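Local coordinates for Cobalt/magnesium transport protein CorA (Methanocaldococcus jannaschii, PDB 4EGW) that lets magnesium ions into the cell as a homopentameric membrane channel that opens when cytoplasmic magnesium is low and closes when it is high, at residues A[64-69]-A[124-129]; A[77-82]-A[95-100]. One frame throughout, in Å; residues are numbered along the deposited sequence.

Contact 1. Residues A[64-69]-A[124-129]. With PGO (S-1,2-propanediol), chain R.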
loop_
_atom_site.group_PDB
_atom_site.type_symbol
_atom_site.label_atom_id
_atom_site.label_comp_id
_atom_site.label_asym_id
_atom_site.label_seq_id
_atom_site.Cartn_x
_atom_site.Cartn_y
_atom_site.Cartn_z
ATOM N N TYR A 64 -33.756 8.891 4.676
ATOM C CA TYR A 64 -34.732 9.847 4.161
ATOM C C TYR A 64 -34.356 11.279 4.525
ATOM O O TYR A 64 -34.455 12.194 3.700
ATOM C CB TYR A 64 -36.132 9.543 4.681
ATOM C CG TYR A 64 -37.071 10.704 4.487
ATOM C CD1 TYR A 64 -37.599 10.997 3.233
ATOM C CD2 TYR A 64 -37.413 11.531 5.555
ATOM C CE1 TYR A 64 -38.455 12.077 3.052
ATOM C CE2 TYR A 64 -38.269 12.610 5.384
ATOM C CZ TYR A 64 -38.786 12.879 4.132
ATOM O OH TYR A 64 -39.636 13.950 3.966
ATOM N N LYS A 65 -33.934 11.462 5.771
ATOM C CA LYS A 65 -33.431 12.748 6.246
ATOM C C LYS A 65 -32.319 13.234 5.319
ATOM O O LYS A 65 -32.235 14.419 4.977
ATOM C CB LYS A 65 -32.896 12.589 7.676
ATOM C CG LYS A 65 -32.748 13.876 8.470
ATOM C CD LYS A 65 -32.685 13.594 9.976
ATOM C CE LYS A 65 -32.749 14.884 10.790
ATOM N NZ LYS A 65 -33.107 14.664 12.220
ATOM N N LEU A 66 -31.474 12.295 4.907
ATOM C CA LEU A 66 -30.305 12.599 4.096
ATOM C C LEU A 66 -30.690 13.065 2.698
ATOM O O LEU A 66 -30.182 14.079 2.204
ATOM C CB LEU A 66 -29.423 11.370 4.002
ATOM C CG LEU A 66 -28.089 11.583 3.305
ATOM C CD1 LEU A 66 -27.336 12.680 4.026
ATOM C CD2 LEU A 66 -27.312 10.279 3.319
ATOM N N SER A 67 -31.576 12.309 2.056
ATOM C CA SER A 67 -32.080 12.707 0.753
ATOM C C SER A 67 -32.646 14.102 0.874
ATOM O O SER A 67 -32.331 14.979 0.078
ATOM C CB SER A 67 -33.171 11.753 0.278
ATOM O OG SER A 67 -34.080 12.433 -0.568
ATOM N N LYS A 68 -33.476 14.293 1.896
ATOM C CA LYS A 68 -34.163 15.551 2.106
ATOM C C LYS A 68 -33.141 16.658 2.083
ATOM O O LYS A 68 -33.224 17.574 1.272
ATOM C CB LYS A 68 -34.870 15.547 3.464
ATOM C CG LYS A 68 -35.802 16.737 3.704
ATOM C CD LYS A 68 -37.066 16.640 2.854
ATOM C CE LYS A 68 -37.941 17.888 2.987
ATOM N NZ LYS A 68 -38.571 18.042 4.336
ATOM N N LYS A 69 -32.147 16.538 2.951
ATOM C CA LYS A 69 -31.125 17.564 3.097
ATOM C C LYS A 69 -30.319 17.779 1.818
ATOM O O LYS A 69 -30.044 18.917 1.434
ATOM C CB LYS A 69 -30.183 17.214 4.251
ATOM C CG LYS A 69 -30.091 18.294 5.320
ATOM C CD LYS A 69 -28.637 18.624 5.650
ATOM C CE LYS A 69 -28.526 19.627 6.784
ATOM N NZ LYS A 69 -27.123 19.738 7.246
ATOM N N LEU A 124 -20.686 12.758 -1.534
ATOM C CA LEU A 124 -21.294 11.813 -0.617
ATOM C C LEU A 124 -20.837 10.411 -0.976
ATOM O O LEU A 124 -20.976 9.986 -2.122
ATOM C CB LEU A 124 -22.823 11.891 -0.683
ATOM C CG LEU A 124 -23.593 10.701 -0.076
ATOM C CD1 LEU A 124 -23.338 10.546 1.408
ATOM C CD2 LEU A 124 -25.108 10.768 -0.333
ATOM N N THR A 125 -20.277 9.710 0.005
ATOM C CA THR A 125 -19.908 8.309 -0.147
ATOM C C THR A 125 -20.896 7.488 0.630
ATOM O O THR A 125 -20.986 7.604 1.847
ATOM C CB THR A 125 -18.547 7.995 0.469
ATOM O OG1 THR A 125 -18.559 8.367 1.856
ATOM C CG2 THR A 125 -17.441 8.745 -0.250
ATOM N N ILE A 126 -21.636 6.645 -0.070
ATOM C CA ILE A 126 -22.658 5.857 0.582
ATOM C C ILE A 126 -22.389 4.357 0.425
ATOM O O ILE A 126 -22.190 3.851 -0.690
ATOM C CB ILE A 126 -24.055 6.244 0.063
ATOM C CG1 ILE A 126 -25.137 5.511 0.850
ATOM C CG2 ILE A 126 -24.171 5.992 -1.436
ATOM C CD1 ILE A 126 -26.113 6.452 1.515
ATOM N N HIS A 127 -22.355 3.656 1.555
ATOM C CA HIS A 127 -22.085 2.232 1.540
ATOM C C HIS A 127 -22.876 1.477 2.590
ATOM O O HIS A 127 -23.038 1.951 3.712
ATOM C CB HIS A 127 -20.586 1.960 1.698
ATOM C CG HIS A 127 -19.951 2.649 2.867
ATOM N ND1 HIS A 127 -19.547 1.973 4.000
ATOM C CD2 HIS A 127 -19.620 3.946 3.068
ATOM C CE1 HIS A 127 -19.009 2.825 4.854
ATOM N NE2 HIS A 127 -19.039 4.030 4.313
ATOM N N SER A 128 -23.387 0.312 2.205
ATOM C CA SER A 128 -24.047 -0.594 3.133
ATOM C C SER A 128 -23.072 -1.451 3.942
ATOM O O SER A 128 -23.391 -1.894 5.047
ATOM C CB SER A 128 -25.044 -1.480 2.396
ATOM O OG SER A 128 -26.082 -0.694 1.833
ATOM N N ASP A 129 -21.898 -1.711 3.381
ATOM C CA ASP A 129 -20.866 -2.463 4.093
ATOM C C ASP A 129 -19.757 -1.509 4.508
ATOM O O ASP A 129 -19.505 -0.511 3.834
ATOM C CB ASP A 129 -20.289 -3.589 3.225
ATOM C CG ASP A 129 -20.942 -4.941 3.495
ATOM O OD1 ASP A 129 -21.400 -5.181 4.630
ATOM O OD2 ASP A 129 -20.986 -5.777 2.568
HETATM C C1 PGO R . -35.620 15.727 -3.326
HETATM C C2 PGO R . -35.949 14.964 -4.565
HETATM C C3 PGO R . -36.919 13.867 -4.266
HETATM O O1 PGO R . -35.497 15.016 -2.149
HETATM O O2 PGO R . -34.799 14.436 -5.109
#

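Contact 2. Residues A[77-82]-A[95-100]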
loop_
_atom_site.group_PDB
_atom_site.type_symbol
_atom_site.label_atom_id
_atom_site.label_comp_id
_atom_site.label_asym_id
_atom_site.label_seq_id
_atom_site.Cartn_x
_atom_site.Cartn_y
_atom_site.Cartn_z
ATOM N N LEU A 77 -30.570 7.376 -4.030
ATOM C CA LEU A 77 -29.534 7.111 -3.033
ATOM C C LEU A 77 -29.439 5.614 -2.754
ATOM O O LEU A 77 -28.387 5.088 -2.346
ATOM C CB LEU A 77 -29.812 7.875 -1.736
ATOM C CG LEU A 77 -29.748 9.397 -1.799
ATOM C CD1 LEU A 77 -29.968 9.980 -0.412
ATOM C CD2 LEU A 77 -28.425 9.862 -2.372
ATOM N N GLN A 78 -30.554 4.931 -2.987
ATOM C CA GLN A 78 -30.631 3.497 -2.771
ATOM C C GLN A 78 -29.722 2.735 -3.741
ATOM O O GLN A 78 -29.314 1.600 -3.470
ATOM C CB GLN A 78 -32.081 3.030 -2.844
ATOM C CG GLN A 78 -32.850 3.273 -1.542
ATOM C CD GLN A 78 -34.361 3.244 -1.722
ATOM O OE1 GLN A 78 -34.868 3.393 -2.839
ATOM N NE2 GLN A 78 -35.092 3.052 -0.617
ATOM N N ILE A 79 -29.393 3.367 -4.864
ATOM C CA ILE A 79 -28.373 2.821 -5.740
ATOM C C ILE A 79 -27.131 2.587 -4.892
ATOM O O ILE A 79 -26.575 1.489 -4.884
ATOM C CB ILE A 79 -27.999 3.785 -6.889
ATOM C CG1 ILE A 79 -29.243 4.428 -7.502
ATOM C CG2 ILE A 79 -27.210 3.050 -7.962
ATOM C CD1 ILE A 79 -28.916 5.504 -8.527
ATOM N N GLY A 80 -26.720 3.626 -4.168
ATOM C CA GLY A 80 -25.495 3.596 -3.386
ATOM C C GLY A 80 -25.391 2.469 -2.373
ATOM O O GLY A 80 -24.320 1.912 -2.159
ATOM N N LEU A 81 -26.510 2.123 -1.753
ATOM C CA LEU A 81 -26.517 1.109 -0.704
ATOM C C LEU A 81 -26.633 -0.306 -1.247
ATOM O O LEU A 81 -26.739 -1.257 -0.472
ATOM C CB LEU A 81 -27.647 1.363 0.288
ATOM C CG LEU A 81 -27.394 2.520 1.241
ATOM C CD1 LEU A 81 -28.594 2.708 2.122
ATOM C CD2 LEU A 81 -26.151 2.261 2.072
ATOM N N ASP A 82 -26.655 -0.452 -2.569
ATOM C CA ASP A 82 -26.679 -1.785 -3.163
ATOM C C ASP A 82 -25.234 -2.207 -3.374
ATOM O O ASP A 82 -24.494 -1.587 -4.134
ATOM C CB ASP A 82 -27.473 -1.802 -4.475
ATOM C CG ASP A 82 -27.797 -3.217 -4.955
ATOM O OD1 ASP A 82 -27.121 -4.179 -4.529
ATOM O OD2 ASP A 82 -28.730 -3.365 -5.773
ATOM N N PHE A 95 -26.991 15.539 -10.259
ATOM C CA PHE A 95 -25.839 15.038 -9.495
ATOM C C PHE A 95 -24.979 14.064 -10.290
ATOM O O PHE A 95 -25.366 13.620 -11.373
ATOM C CB PHE A 95 -26.292 14.343 -8.204
ATOM C CG PHE A 95 -27.071 13.079 -8.438
ATOM C CD1 PHE A 95 -26.451 11.951 -8.966
ATOM C CD2 PHE A 95 -28.421 13.011 -8.127
ATOM C CE1 PHE A 95 -27.165 10.786 -9.196
ATOM C CE2 PHE A 95 -29.146 11.849 -8.356
ATOM C CZ PHE A 95 -28.516 10.735 -8.892
ATOM N N TYR A 96 -23.819 13.717 -9.731
ATOM C CA TYR A 96 -22.955 12.676 -10.302
ATOM C C TYR A 96 -22.926 11.425 -9.435
ATOM O O TYR A 96 -23.037 11.507 -8.207
ATOM C CB TYR A 96 -21.528 13.187 -10.525
ATOM C CG TYR A 96 -21.353 13.827 -11.876
ATOM C CD1 TYR A 96 -21.253 13.048 -13.020
ATOM C CD2 TYR A 96 -21.319 15.209 -12.016
ATOM C CE1 TYR A 96 -21.112 13.619 -14.269
ATOM C CE2 TYR A 96 -21.174 15.795 -13.264
ATOM C CZ TYR A 96 -21.070 14.994 -14.389
ATOM O OH TYR A 96 -20.925 15.556 -15.638
ATOM N N LEU A 97 -22.788 10.266 -10.073
ATOM C CA LEU A 97 -22.772 9.004 -9.337
ATOM C C LEU A 97 -21.656 8.080 -9.780
ATOM O O LEU A 97 -21.554 7.732 -10.956
ATOM C CB LEU A 97 -24.115 8.265 -9.449
ATOM C CG LEU A 97 -24.192 6.876 -8.782
ATOM C CD1 LEU A 97 -23.883 6.941 -7.292
ATOM C CD2 LEU A 97 -25.546 6.223 -8.999
ATOM N N ILE A 98 -20.823 7.683 -8.823
ATOM C CA ILE A 98 -19.846 6.632 -9.054
ATOM C C ILE A 98 -20.132 5.455 -8.142
ATOM O O ILE A 98 -20.229 5.594 -6.921
ATOM C CB ILE A 98 -18.386 7.091 -8.822
ATOM C CG1 ILE A 98 -18.130 8.473 -9.442
ATOM C CG2 ILE A 98 -17.402 6.029 -9.356
ATOM C CD1 ILE A 98 -18.561 9.630 -8.571
ATOM N N ILE A 99 -20.299 4.300 -8.761
ATOM C CA ILE A 99 -20.344 3.042 -8.054
ATOM C C ILE A 99 -18.924 2.511 -8.112
ATOM O O ILE A 99 -18.247 2.629 -9.137
ATOM C CB ILE A 99 -21.304 2.039 -8.755
ATOM C CG1 ILE A 99 -22.707 2.653 -8.923
ATOM C CG2 ILE A 99 -21.343 0.694 -8.004
ATOM C CD1 ILE A 99 -23.356 3.094 -7.624
ATOM N N TYR A 100 -18.449 1.942 -7.019
ATOM C CA TYR A 100 -17.096 1.442 -7.023
ATOM C C TYR A 100 -17.006 0.219 -6.142
ATOM O O TYR A 100 -17.728 0.113 -5.153
ATOM C CB TYR A 100 -16.169 2.528 -6.517
ATOM C CG TYR A 100 -14.813 2.520 -7.155
ATOM C CD1 TYR A 100 -14.626 3.014 -8.434
ATOM C CD2 TYR A 100 -13.710 2.026 -6.471
ATOM C CE1 TYR A 100 -13.376 3.015 -9.020
ATOM C CE2 TYR A 100 -12.457 2.024 -7.044
ATOM C CZ TYR A 100 -12.292 2.521 -8.319
ATOM O OH TYR A 100 -11.038 2.515 -8.888
#

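Contact 1. Residues A[64-69]-A[124-129]
Leu66, on helix 60-70, reaches across to Leu124 and Ile126 on strand 122-127. Within 64-69 it alone touches the strand segment. Leu66 CB points at the strand but is still 6.1 Å from Leu124 CD2. Leu66 CG has come closer, 4.8 Å from Leu124 CD2. There the chain forks. Leu66 CD1 turns aside and stays 5.2 Å from Leu124 CD1. Leu66 CD2 is anti to CA and carries the chain straight on. This branch does the touching. Leu66 CD2 lies 4.3 Å from Leu124 CD2. On its Ile126 side, Leu66 CD2 is 4.4 Å from Ile126 CD1. One methyl thus sits over two residues that alternate along the strand and face the same side of the sheet. These are loose apolar contacts, and all three residues are buried. Such packing is what joins a helix to a sheet in the alpha/beta cytoplasmic domain of CorA. Cys55 of the adjacent strand 51-56 also touches both Leu66 and Ile126, and Leu77 of helix 74-80 lies on Leu124. Thr125 OG1 and His127 NE2, on the other face, bond to Asp54. Away from the strand, Ser67 OG lies anti to its own backbone N, chi1 151°. It bonds to Ile72 O, and Ser67 OG takes a weak hydrogen bond of 3.3 Å from O1 of an S-1,2-propanediol (PGO), probably a molecule from the crystallisation liquor.

Contact 2. Residues A[77-82]-A[95-100]
Ile79 of helix 74-80 packs on Leu97 and Ile99 of strand 96-104, with methyl groups on both sides of the contact. Its two branches share the work. With chi1 at -43°, CG1 stands beside the backbone N, which leaves CG2 anti to it. CG1 then runs out extended, chi2 173°, so Ile79 CD1 lies far from the helix backbone and ends 3.5 Å from Leu97 CD2. From the other branch, Ile79 CG2 comes to Leu97 CD2 at 3.7 Å. Leu97 CD2 is therefore held in the fork of the isoleucine, and Ile79 CB closes the fork, 4.1 Å from Leu97 CD2. Leu97 supplies that methyl by a stretched shape. CG is anti to the backbone N and CD2 is anti to CA, which sends CD2 straight out from the sheet. The two side chains meet at a slant. Ile99 behaves differently. Its CB does not aim at the helix. A folded second torsion, chi2 -58°, brings Ile99 CD1 round to 3.9 Å from Ile79 CG2, and the two side chains cross at about a right angle. So Ile79 CG2 touches methyls of two residues that are two apart on one strand. Tyr117 of the neighbouring strand 110-119 touches both Ile79 and Leu97, and its OH takes a hydrogen bond from Gly80 N. Ile98 and Tyr100 face the other way, onto the long helix 193-225. Helices thus cover both faces of strand 96-104, an alpha/beta/alpha layering as known for the cytoplasmic domain of CorA transporters.

How the contacts relate
The two contacts have centres about 9 Å apart, on one face of the same mixed sheet. Helices 60-70 and 74-80 follow each other in the chain. Strand 96-104 comes later, after the short strand 88-90, and strand 122-127 follows strand 110-119, so contact 2 lies within the span that contact 1 bridges. In the sheet, strands 96-104 and 122-127 are separated by strand 110-119. The contacts touch directly: Ile126 packs on Gly80 and Leu81, and Ser128 OG probably bonds to Leu81 O. Together they form one apolar layer between the helix pair and the sheet. This layer belongs to the soluble domain, away from the transmembrane pore of the transporter.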